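PDB 4YAG: C alpha-dehydrogenase from Sphingobium sp. SYK-6, which is an NADH-binding short-chain dehydrogenase/reductase of the lignin beta-aryl ether cleavage pathway, and probably oxidises an alcohol with NAD(+). Local coordinates for residues F9-A14 and L63-R68; S15-G20 and I89-I94. One frame throughout, in Å; residues are numbered along the deposited sequence.

Overall arrangement
From the N terminus, strand 7-11 runs into the glycine-rich loop and helix 16-27. Contact 1 closes a loop of 48 residues, from the end of that strand to the turn between strand 58-62 and helix 68-82. Contact 2 starts just beyond, at the head of helix 16-27, and closes a longer loop at the end of strand 87-90. The segments alternate along the chain, so the two contacts cross. The centres of contact 1 and contact 2 lie about 9 Å apart. Strands 7-11 and 87-90 are neighbours in the parallel sheet of a Rossmann fold. NADH spans both contacts, with its adenine at contact 1 and its pyrophosphate at contact 2.

Contact 1 of 2, residues F9-A14 and L63-R68; sequences FITGGA and LDVSDR. With NAI (1,4-dihydronicotinamide adenine dinucleotide), chain C.
Thr11 and Val65 meet through their aliphatic carbons at the adenine end of the NADH site. The site belongs to the Rossmann fold of a short-chain dehydrogenase. Both CB and CG2 of Thr11 lie 3.8 Å from Val65 CG1. Phe9 CZ comes within 4.2 Å of Leu63 CD2. The methyl sits at the ring edge, near its plane. The Phe9 ring reaches it because CG is anti to the backbone N (chi1 -179°). Helix 68-82 covers this apolar pair through Ala74, which touches both side chains.

The adenine lies beside these side chains. Val65 N donates to NAI N1A at 3.1 Å, in a nearly straight bond (164°). The exocyclic amine NAI N6A donates to Asp64 OD1 at 3.0 Å. A donor and an acceptor of the protein thus read one edge of the base. Val65 CG2 packs 3.7 Å from NAI N1A. Near the ribose, Gly12 CA approaches NAI O4B at 3.2 Å. Gly12 has no side chain, which lets its CA come this close to the ribose oxygen.

The second shell fixes these groups. Thr11 OG1 bonds to the backbone N atoms of Asn91 and Ala92, which leaves CB and CG2 to meet Val65. The Asp64 carboxylate forms a salt bridge through OD2 to Arg205, whose other terminal nitrogen bonds to Ser66 OG. Asn121 ND2 holds Val65 O. A type I turn runs from Asp64 to Asp67, and Asp67 caps helix 68-82 through Gln70 N. Within this turn, Asp64 OD1 also accepts from Ser66 N, making an Asx turn. That N-H comes from above the carboxylate plane, on the same face as Ser66 OG, which donates to Asp64 OD1 at 2.7 Å.

Contact 2 of 2, residues S15-G20 and I89-I94; sequences SGIGFG and INNAGI. With NAI (1,4-dihydronicotinamide adenine dinucleotide), chain C.
The Asn91 side chain packs against Ile17 and Gly18 near the start of helix 16-27. From CB the chain runs to CG, anti to the backbone N (chi1 160°), which carries the amide to Gly18. Asn91 CG lies 3.9 Å from Gly18 N. The two branches then part. Asn91 OD1 touches Ile17 CG2 and NAI C5D, both at 3.5 Å, and accepts a hydrogen bond from Thr142 OG1. Asn91 ND2 packs 3.4 Å from Gly18 CA, a close approach to a residue without a side chain. ND2 does not bond to Gly18 N, since both are donors. Instead, both donate to one water, which lies 2.9 Å from Asn91 ND2.

This is the dinucleotide-binding end of the Rossmann fold, where the glycine-rich loop and the start of the helix face the NADH pyrophosphate. Ser15 O and NAI O1N also lie within hydrogen-bonding distance of this water. Ile17 N donates directly to NAI O1N, and Ser15 OG to NAI O2A. Gly16 CA passes 3.3 Å from NAI O1N. Ile17 CD1 extends to NAI O4D of the nicotinamide ribose. Just past strand 87-90, NAI O3D donates to Asn91 O at 2.9 Å.

Contact 1 of 2, residues F9-A14 and L63-R68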
loop_
_atom_site.group_PDB
_atom_site.type_symbol
_atom_site.label_atom_id
_atom_site.label_comp_id
_atom_site.label_asym_id
_atom_site.label_seq_id
_atom_site.Cartn_x
_atom_site.Cartn_y
_atom_site.Cartn_z
ATOM N N PHE A 9 14.543 19.193 -0.826
ATOM C CA PHE A 9 15.188 17.939 -0.496
ATOM C C PHE A 9 14.584 16.881 -1.404
ATOM O O PHE A 9 13.359 16.637 -1.354
ATOM C CB PHE A 9 14.919 17.612 0.968
ATOM C CG PHE A 9 15.566 16.327 1.444
ATOM C CD1 PHE A 9 14.892 15.135 1.396
ATOM C CD2 PHE A 9 16.841 16.331 1.940
ATOM C CE1 PHE A 9 15.483 13.967 1.840
ATOM C CE2 PHE A 9 17.454 15.164 2.378
ATOM C CZ PHE A 9 16.777 13.988 2.338
ATOM N N ILE A 10 15.421 16.265 -2.236
ATOM C CA ILE A 10 14.954 15.364 -3.282
ATOM C C ILE A 10 15.578 13.990 -3.137
ATOM O O ILE A 10 16.776 13.802 -3.353
ATOM C CB ILE A 10 15.287 15.910 -4.689
ATOM C CG1 ILE A 10 14.874 17.385 -4.799
ATOM C CG2 ILE A 10 14.648 15.062 -5.782
ATOM C CD1 ILE A 10 15.252 18.008 -6.110
ATOM N N THR A 11 14.760 13.005 -2.780
ATOM C CA THR A 11 15.270 11.642 -2.742
ATOM C C THR A 11 15.303 11.065 -4.151
ATOM O O THR A 11 14.475 11.379 -4.998
ATOM C CB THR A 11 14.469 10.740 -1.828
ATOM O OG1 THR A 11 13.204 10.464 -2.442
ATOM C CG2 THR A 11 14.301 11.368 -0.457
ATOM N N GLY A 12 16.325 10.264 -4.426
ATOM C CA GLY A 12 16.618 9.835 -5.784
ATOM C C GLY A 12 16.930 11.024 -6.684
ATOM O O GLY A 12 16.724 10.970 -7.896
ATOM N N GLY A 13 17.462 12.095 -6.091
ATOM C CA GLY A 13 17.690 13.334 -6.800
ATOM C C GLY A 13 18.869 13.336 -7.760
ATOM O O GLY A 13 19.066 14.300 -8.500
ATOM N N ALA A 14 19.648 12.259 -7.758
ATOM C CA ALA A 14 20.875 12.224 -8.553
ATOM C C ALA A 14 20.764 11.431 -9.853
ATOM O O ALA A 14 21.772 11.199 -10.542
ATOM C CB ALA A 14 22.022 11.682 -7.699
ATOM N N LEU A 63 22.231 8.209 1.357
ATOM C CA LEU A 63 21.379 7.562 2.340
ATOM C C LEU A 63 20.453 6.576 1.659
ATOM O O LEU A 63 20.299 6.585 0.448
ATOM C CB LEU A 63 20.558 8.575 3.143
ATOM C CG LEU A 63 19.649 9.544 2.409
ATOM C CD1 LEU A 63 18.398 8.887 1.840
ATOM C CD2 LEU A 63 19.225 10.684 3.353
ATOM N N ASP A 64 19.890 5.699 2.481
ATOM C CA ASP A 64 18.817 4.774 2.109
ATOM C C ASP A 64 17.517 5.305 2.726
ATOM O O ASP A 64 17.433 5.421 3.954
ATOM C CB ASP A 64 19.169 3.412 2.698
ATOM C CG ASP A 64 18.105 2.346 2.480
ATOM O OD1 ASP A 64 17.049 2.601 1.880
ATOM O OD2 ASP A 64 18.374 1.207 2.927
ATOM N N VAL A 65 16.519 5.626 1.900
ATOM C CA VAL A 65 15.256 6.214 2.384
ATOM C C VAL A 65 14.496 5.285 3.325
ATOM O O VAL A 65 13.609 5.734 4.060
ATOM C CB VAL A 65 14.312 6.643 1.235
ATOM C CG1 VAL A 65 14.944 7.778 0.425
ATOM C CG2 VAL A 65 13.955 5.459 0.338
ATOM N N SER A 66 14.847 4.004 3.307
ATOM C CA SER A 66 14.167 3.026 4.157
ATOM C C SER A 66 14.854 2.871 5.512
ATOM O O SER A 66 14.448 2.058 6.346
ATOM C CB SER A 66 13.987 1.680 3.447
ATOM O OG SER A 66 15.208 1.040 3.191
ATOM N N ASP A 67 15.891 3.673 5.750
ATOM C CA ASP A 67 16.597 3.680 7.033
ATOM C C ASP A 67 16.151 4.919 7.815
ATOM O O ASP A 67 16.531 6.061 7.498
ATOM C CB ASP A 67 18.113 3.653 6.809
ATOM C CG ASP A 67 18.908 3.573 8.106
ATOM O OD1 ASP A 67 18.543 4.250 9.099
ATOM O OD2 ASP A 67 19.949 2.868 8.108
ATOM N N ARG A 68 15.317 4.711 8.827
ATOM C CA ARG A 68 14.707 5.844 9.529
ATOM C C ARG A 68 15.712 6.704 10.284
ATOM O O ARG A 68 15.542 7.938 10.370
ATOM C CB ARG A 68 13.585 5.369 10.453
ATOM C CG ARG A 68 12.383 4.861 9.673
ATOM C CD ARG A 68 11.405 4.150 10.584
ATOM N NE ARG A 68 10.219 3.753 9.852
ATOM C CZ ARG A 68 9.299 2.908 10.320
ATOM N NH1 ARG A 68 9.457 2.331 11.499
ATOM N NH2 ARG A 68 8.246 2.624 9.582
HETATM P PA NAI C . 16.422 6.245 -11.425
HETATM O O1A NAI C . 16.980 4.928 -10.963
HETATM O O2A NAI C . 17.095 6.895 -12.618
HETATM O O5B NAI C . 16.405 7.276 -10.237
HETATM C C5B NAI C . 16.107 6.836 -8.944
HETATM C C4B NAI C . 17.220 7.203 -8.045
HETATM O O4B NAI C . 16.744 6.822 -6.714
HETATM C C3B NAI C . 18.504 6.541 -8.285
HETATM O O3B NAI C . 19.594 7.481 -8.382
HETATM C C2B NAI C . 18.654 5.615 -7.180
HETATM O O2B NAI C . 20.018 5.353 -6.820
HETATM C C1B NAI C . 17.872 6.198 -6.090
HETATM N N9A NAI C . 17.445 5.243 -5.102
HETATM C C8A NAI C . 16.957 3.968 -5.298
HETATM N N7A NAI C . 16.722 3.376 -4.118
HETATM C C5A NAI C . 17.038 4.255 -3.114
HETATM C C6A NAI C . 17.017 4.234 -1.719
HETATM N N6A NAI C . 16.649 3.060 -1.046
HETATM N N1A NAI C . 17.411 5.326 -1.015
HETATM C C2A NAI C . 17.827 6.440 -1.663
HETATM N N3A NAI C . 17.871 6.513 -3.001
HETATM C C4A NAI C . 17.494 5.447 -3.743
HETATM O O3 NAI C . 14.917 5.905 -11.790
HETATM P PN NAI C . 13.626 6.855 -11.963
HETATM O O1N NAI C . 13.992 8.323 -12.133
HETATM O O2N NAI C . 12.878 6.267 -13.134
HETATM O O5D NAI C . 12.823 6.633 -10.588
HETATM C C5D NAI C . 12.234 7.719 -9.868
HETATM C C4D NAI C . 10.853 7.358 -9.458
HETATM O O4D NAI C . 10.000 7.362 -10.661
HETATM C C3D NAI C . 10.720 6.027 -8.858
HETATM O O3D NAI C . 9.898 6.124 -7.677
HETATM C C2D NAI C . 10.068 5.202 -9.872
HETATM O O2D NAI C . 9.323 4.135 -9.273
HETATM C C1D NAI C . 9.192 6.129 -10.566
HETATM N N1N NAI C . 8.734 5.840 -11.874
HETATM C C2N NAI C . 9.550 5.812 -12.979
HETATM C C3N NAI C . 9.008 5.552 -14.226
HETATM C C7N NAI C . 9.870 5.518 -15.442
HETATM O O7N NAI C . 9.434 5.144 -16.552
HETATM N N7N NAI C . 11.233 6.028 -15.309
HETATM C C4N NAI C . 7.652 5.327 -14.396
HETATM C C5N NAI C . 6.836 5.414 -13.283
HETATM C C6N NAI C . 7.369 5.678 -12.047
#

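Contact 2 of 2, residues S15-G20 and I89-I94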
loop_
_atom_site.group_PDB
_atom_site.type_symbol
_atom_site.label_atom_id
_atom_site.label_comp_id
_atom_site.label_asym_id
_atom_site.label_seq_id
_atom_site.Cartn_x
_atom_site.Cartn_y
_atom_site.Cartn_z
ATOM N N SER A 15 19.553 11.017 -10.206
ATOM C CA SER A 15 19.338 10.331 -11.464
ATOM C C SER A 15 17.901 10.529 -11.929
ATOM O O SER A 15 17.021 10.873 -11.132
ATOM C CB SER A 15 19.605 8.835 -11.287
ATOM O OG SER A 15 19.493 8.133 -12.511
ATOM N N GLY A 16 17.672 10.319 -13.224
ATOM C CA GLY A 16 16.314 10.129 -13.721
ATOM C C GLY A 16 15.371 11.278 -13.395
ATOM O O GLY A 16 15.708 12.452 -13.540
ATOM N N ILE A 17 14.142 10.924 -13.023
ATOM C CA ILE A 17 13.107 11.909 -12.727
ATOM C C ILE A 17 13.532 12.901 -11.646
ATOM O O ILE A 17 13.356 14.116 -11.787
ATOM C CB ILE A 17 11.815 11.188 -12.327
ATOM C CG1 ILE A 17 11.272 10.411 -13.538
ATOM C CG2 ILE A 17 10.793 12.157 -11.772
ATOM C CD1 ILE A 17 10.049 9.552 -13.220
ATOM N N GLY A 18 14.096 12.389 -10.559
ATOM C CA GLY A 18 14.513 13.262 -9.479
ATOM C C GLY A 18 15.512 14.290 -9.949
ATOM O O GLY A 18 15.488 15.443 -9.534
ATOM N N PHE A 19 16.434 13.872 -10.802
ATOM C CA PHE A 19 17.440 14.787 -11.299
ATOM C C PHE A 19 16.824 15.826 -12.260
ATOM O O PHE A 19 17.247 16.982 -12.309
ATOM C CB PHE A 19 18.570 13.987 -11.954
ATOM C CG PHE A 19 19.674 14.831 -12.519
ATOM C CD1 PHE A 19 20.501 15.547 -11.688
ATOM C CD2 PHE A 19 19.888 14.886 -13.884
ATOM C CE1 PHE A 19 21.533 16.327 -12.225
ATOM C CE2 PHE A 19 20.917 15.653 -14.409
ATOM C CZ PHE A 19 21.718 16.368 -13.572
ATOM N N GLY A 20 15.807 15.418 -13.013
ATOM C CA GLY A 20 15.072 16.341 -13.866
ATOM C C GLY A 20 14.342 17.381 -13.024
ATOM O O GLY A 20 14.342 18.572 -13.349
ATOM N N ILE A 89 10.604 16.217 -1.849
ATOM C CA ILE A 89 10.326 15.390 -3.023
ATOM C C ILE A 89 10.705 13.951 -2.666
ATOM O O ILE A 89 11.883 13.593 -2.631
ATOM C CB ILE A 89 11.076 15.843 -4.303
ATOM C CG1 ILE A 89 10.927 17.354 -4.550
ATOM C CG2 ILE A 89 10.621 14.985 -5.485
ATOM C CD1 ILE A 89 9.589 17.795 -4.997
ATOM N N ASN A 90 9.699 13.132 -2.372
ATOM C CA ASN A 90 9.918 11.735 -2.046
ATOM C C ASN A 90 9.794 10.957 -3.337
ATOM O O ASN A 90 8.704 10.512 -3.714
ATOM C CB ASN A 90 8.873 11.235 -1.051
ATOM C CG ASN A 90 8.927 11.959 0.274
ATOM O OD1 ASN A 90 9.951 11.960 0.952
ATOM N ND2 ASN A 90 7.803 12.568 0.669
ATOM N N ASN A 91 10.908 10.824 -4.033
ATOM C CA ASN A 91 10.904 10.332 -5.403
ATOM C C ASN A 91 11.652 9.020 -5.621
ATOM O O ASN A 91 11.365 8.310 -6.579
ATOM C CB ASN A 91 11.447 11.431 -6.318
ATOM C CG ASN A 91 11.933 10.916 -7.634
ATOM O OD1 ASN A 91 11.168 10.755 -8.596
ATOM N ND2 ASN A 91 13.227 10.662 -7.700
ATOM N N ALA A 92 12.602 8.689 -4.742
ATOM C CA ALA A 92 13.372 7.470 -4.915
ATOM C C ALA A 92 12.423 6.289 -5.097
ATOM O O ALA A 92 11.392 6.174 -4.430
ATOM C CB ALA A 92 14.281 7.215 -3.730
ATOM N N GLY A 93 12.836 5.366 -5.946
ATOM C CA GLY A 93 12.094 4.140 -6.120
ATOM C C GLY A 93 12.902 3.163 -6.900
ATOM O O GLY A 93 13.907 3.526 -7.510
ATOM N N ILE A 94 12.462 1.911 -6.861
ATOM C CA ILE A 94 13.136 0.832 -7.546
ATOM C C ILE A 94 12.080 -0.072 -8.214
ATOM O O ILE A 94 10.882 0.046 -7.959
ATOM C CB ILE A 94 14.037 0.004 -6.604
ATOM C CG1 ILE A 94 13.355 -0.318 -5.269
ATOM C CG2 ILE A 94 15.347 0.738 -6.321
ATOM C CD1 ILE A 94 12.317 -1.448 -5.344
HETATM P PA NAI C . 16.422 6.245 -11.425
HETATM O O1A NAI C . 16.980 4.928 -10.963
HETATM O O2A NAI C . 17.095 6.895 -12.618
HETATM O O5B NAI C . 16.405 7.276 -10.237
HETATM C C5B NAI C . 16.107 6.836 -8.944
HETATM C C4B NAI C . 17.220 7.203 -8.045
HETATM O O4B NAI C . 16.744 6.822 -6.714
HETATM C C3B NAI C . 18.504 6.541 -8.285
HETATM O O3B NAI C . 19.594 7.481 -8.382
HETATM C C2B NAI C . 18.654 5.615 -7.180
HETATM O O2B NAI C . 20.018 5.353 -6.820
HETATM C C1B NAI C . 17.872 6.198 -6.090
HETATM N N9A NAI C . 17.445 5.243 -5.102
HETATM C C8A NAI C . 16.957 3.968 -5.298
HETATM N N7A NAI C . 16.722 3.376 -4.118
HETATM C C5A NAI C . 17.038 4.255 -3.114
HETATM C C6A NAI C . 17.017 4.234 -1.719
HETATM N N6A NAI C . 16.649 3.060 -1.046
HETATM N N1A NAI C . 17.411 5.326 -1.015
HETATM C C2A NAI C . 17.827 6.440 -1.663
HETATM N N3A NAI C . 17.871 6.513 -3.001
HETATM C C4A NAI C . 17.494 5.447 -3.743
HETATM O O3 NAI C . 14.917 5.905 -11.790
HETATM P PN NAI C . 13.626 6.855 -11.963
HETATM O O1N NAI C . 13.992 8.323 -12.133
HETATM O O2N NAI C . 12.878 6.267 -13.134
HETATM O O5D NAI C . 12.823 6.633 -10.588
HETATM C C5D NAI C . 12.234 7.719 -9.868
HETATM C C4D NAI C . 10.853 7.358 -9.458
HETATM O O4D NAI C . 10.000 7.362 -10.661
HETATM C C3D NAI C . 10.720 6.027 -8.858
HETATM O O3D NAI C . 9.898 6.124 -7.677
HETATM C C2D NAI C . 10.068 5.202 -9.872
HETATM O O2D NAI C . 9.323 4.135 -9.273
HETATM C C1D NAI C . 9.192 6.129 -10.566
HETATM N N1N NAI C . 8.734 5.840 -11.874
HETATM C C2N NAI C . 9.550 5.812 -12.979
HETATM C C3N NAI C . 9.008 5.552 -14.226
HETATM C C7N NAI C . 9.870 5.518 -15.442
HETATM O O7N NAI C . 9.434 5.144 -16.552
HETATM N N7N NAI C . 11.233 6.028 -15.309
HETATM C C4N NAI C . 7.652 5.327 -14.396
HETATM C C5N NAI C . 6.836 5.414 -13.283
HETATM C C6N NAI C . 7.369 5.678 -12.047
HETATM O O HOH W 1 14.784 9.717 -9.908
#